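Local coordinates for protein thiamine-monophosphate kinase (Aquifex aeolicus, PDB 1VQV) that catalyses the ATP-dependent phosphorylation of thiamine monophosphate to thiamine diphosphate, the active form of vitamin B1, at residues 42-47 against 125-129. Residues are numbered along the deposited sequence; the frame is centred on the assembly and turned at random.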
loop_
_atom_site.group_PDB
_atom_site.type_symbol
_atom_site.label_atom_id
_atom_site.label_comp_id
_atom_site.label_asym_id
_atom_site.label_seq_id
_atom_site.Cartn_x
_atom_site.Cartn_y
_atom_site.Cartn_z
ATOM N N THR B 42 -3.544 2.868 -4.891
ATOM C CA THR B 42 -3.825 2.079 -3.694
ATOM C C THR B 42 -5.341 2.053 -3.460
ATOM O O THR B 42 -6.043 3.006 -3.796
ATOM C CB THR B 42 -3.109 2.649 -2.418
ATOM O OG1 THR B 42 -3.510 1.889 -1.274
ATOM C CG2 THR B 42 -3.462 4.116 -2.181
ATOM N N ASP B 43 -5.840 0.942 -2.926
ATOM C CA ASP B 43 -7.255 0.800 -2.603
ATOM C C ASP B 43 -7.350 -0.098 -1.374
ATOM O O ASP B 43 -6.398 -0.814 -1.038
ATOM C CB ASP B 43 -8.042 0.189 -3.766
ATOM C CG ASP B 43 -7.745 -1.287 -3.964
ATOM O OD1 ASP B 43 -6.545 -1.643 -3.968
ATOM O OD2 ASP B 43 -8.699 -2.095 -4.124
ATOM N N VAL B 44 -8.492 -0.056 -0.696
ATOM C CA VAL B 44 -8.655 -0.871 0.491
ATOM C C VAL B 44 -10.023 -1.526 0.584
ATOM O O VAL B 44 -11.034 -0.952 0.184
ATOM C CB VAL B 44 -8.358 -0.032 1.776
ATOM C CG1 VAL B 44 -9.307 1.135 1.886
ATOM C CG2 VAL B 44 -8.433 -0.915 3.016
ATOM N N LEU B 45 -10.034 -2.753 1.091
ATOM C CA LEU B 45 -11.261 -3.509 1.288
ATOM C C LEU B 45 -11.237 -3.927 2.750
ATOM O O LEU B 45 -10.353 -4.667 3.184
ATOM C CB LEU B 45 -11.313 -4.751 0.377
ATOM C CG LEU B 45 -11.313 -4.503 -1.140
ATOM C CD1 LEU B 45 -11.681 -5.774 -1.901
ATOM C CD2 LEU B 45 -12.314 -3.408 -1.461
ATOM N N ASN B 46 -12.181 -3.414 3.527
ATOM C CA ASN B 46 -12.229 -3.766 4.929
ATOM C C ASN B 46 -13.497 -4.496 5.262
ATOM O O ASN B 46 -14.601 -4.076 4.887
ATOM C CB ASN B 46 -12.107 -2.536 5.824
ATOM C CG ASN B 46 -10.745 -1.900 5.749
ATOM O OD1 ASN B 46 -9.726 -2.573 5.860
ATOM N ND2 ASN B 46 -10.719 -0.591 5.557
ATOM N N GLU B 47 -13.314 -5.605 5.973
ATOM C CA GLU B 47 -14.413 -6.430 6.412
ATOM C C GLU B 47 -15.421 -5.561 7.153
ATOM O O GLU B 47 -15.053 -4.661 7.908
ATOM C CB GLU B 47 -13.909 -7.515 7.353
ATOM C CG GLU B 47 -14.965 -8.567 7.622
ATOM C CD GLU B 47 -14.632 -9.474 8.781
ATOM O OE1 GLU B 47 -13.438 -9.663 9.095
ATOM O OE2 GLU B 47 -15.587 -10.014 9.368
ATOM N N LYS B 125 -9.992 -7.569 12.651
ATOM C CA LYS B 125 -10.798 -7.794 11.436
ATOM C C LYS B 125 -9.980 -7.828 10.114
ATOM O O LYS B 125 -8.839 -7.341 10.046
ATOM C CB LYS B 125 -11.903 -6.727 11.337
ATOM C CG LYS B 125 -13.085 -6.931 12.284
ATOM C CD LYS B 125 -13.799 -8.240 11.982
ATOM C CE LYS B 125 -15.019 -8.469 12.875
ATOM N NZ LYS B 125 -16.082 -7.439 12.688
ATOM N N ILE B 126 -10.568 -8.402 9.065
ATOM C CA ILE B 126 -9.882 -8.499 7.780
ATOM C C ILE B 126 -9.761 -7.144 7.079
ATOM O O ILE B 126 -10.756 -6.487 6.766
ATOM C CB ILE B 126 -10.588 -9.498 6.828
ATOM C CG1 ILE B 126 -10.637 -10.886 7.472
ATOM C CG2 ILE B 126 -9.834 -9.580 5.508
ATOM C CD1 ILE B 126 -11.525 -11.916 6.738
ATOM N N GLY B 127 -8.521 -6.722 6.870
ATOM C CA GLY B 127 -8.261 -5.469 6.197
ATOM C C GLY B 127 -7.396 -5.800 4.999
ATOM O O GLY B 127 -6.328 -6.382 5.161
ATOM N N ILE B 128 -7.863 -5.459 3.800
ATOM C CA ILE B 128 -7.108 -5.728 2.591
ATOM C C ILE B 128 -6.646 -4.405 2.009
ATOM O O ILE B 128 -7.454 -3.522 1.743
ATOM C CB ILE B 128 -7.950 -6.489 1.546
ATOM C CG1 ILE B 128 -8.529 -7.758 2.166
ATOM C CG2 ILE B 128 -7.076 -6.883 0.375
ATOM C CD1 ILE B 128 -9.361 -8.579 1.228
ATOM N N SER B 129 -5.339 -4.273 1.825
ATOM C CA SER B 129 -4.757 -3.054 1.292
ATOM C C SER B 129 -3.868 -3.431 0.117
ATOM O O SER B 129 -2.869 -4.125 0.282
ATOM C CB SER B 129 -3.952 -2.350 2.390
ATOM O OG SER B 129 -3.403 -1.126 1.944
HETATM O O HOH W 1 -10.079 -3.878 8.577
#
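Glu47 meets Ile126 twice, once through its backbone and once through its carboxylate. The amide N of Glu47 gives a nearly straight hydrogen bond to Ile126 O (2.8 Å), and the amide N of Ile126 answers with one to Glu47 OE1 (3.1 Å). With CG anti to the backbone N (chi1 -169°) and the chain extended beyond it, the Glu47 side chain runs out to the Ile126 amide and presents the anti side of OE1, the N lying 15° out of the carboxylate plane. The aliphatic part of Lys125 crosses it at about a right angle, CD lying 3.2 Å from Glu47 OE1, whereas the ammonium is beyond salt-bridge distance. OE1 also forms a salt bridge with Arg53. Replacing Glu47 by alanine removes the carboxylate, which would probably leave the Ile126 amide and the Arg53 guanidinium without the acceptor they share.

Further along, Leu45 and Ile128 form an antiparallel hydrogen-bonded pair, with Leu45 N to Ile128 O at 2.8 Å and Ile128 N to Leu45 O at 2.7 Å. The side chains of Leu45 and Ile128 share one face of the sheet, Leu45 CB lying 4.0 Å from Ile128 CB, and there Ile128 also packs on Val60 and Ala64 of helix 57-73. On the other face are Val44, Asn46 and Ser129; OD1 of Asn46 lies 3.3 Å from CA of Gly127 and accepts a bond from a water that also bonds weakly to Ile126 O. This face meets the second subunit, whose Ser129 hydrogen-bonds its counterpart OG to OG.

The segments thus join strands 38-46 and 127-136 in the four-stranded sheet of the PurM-like N-terminal domain, with helices on one face and the dimer partner on the other; Thr42 and Asp43 on the first strand are magnesium ligands of the active site.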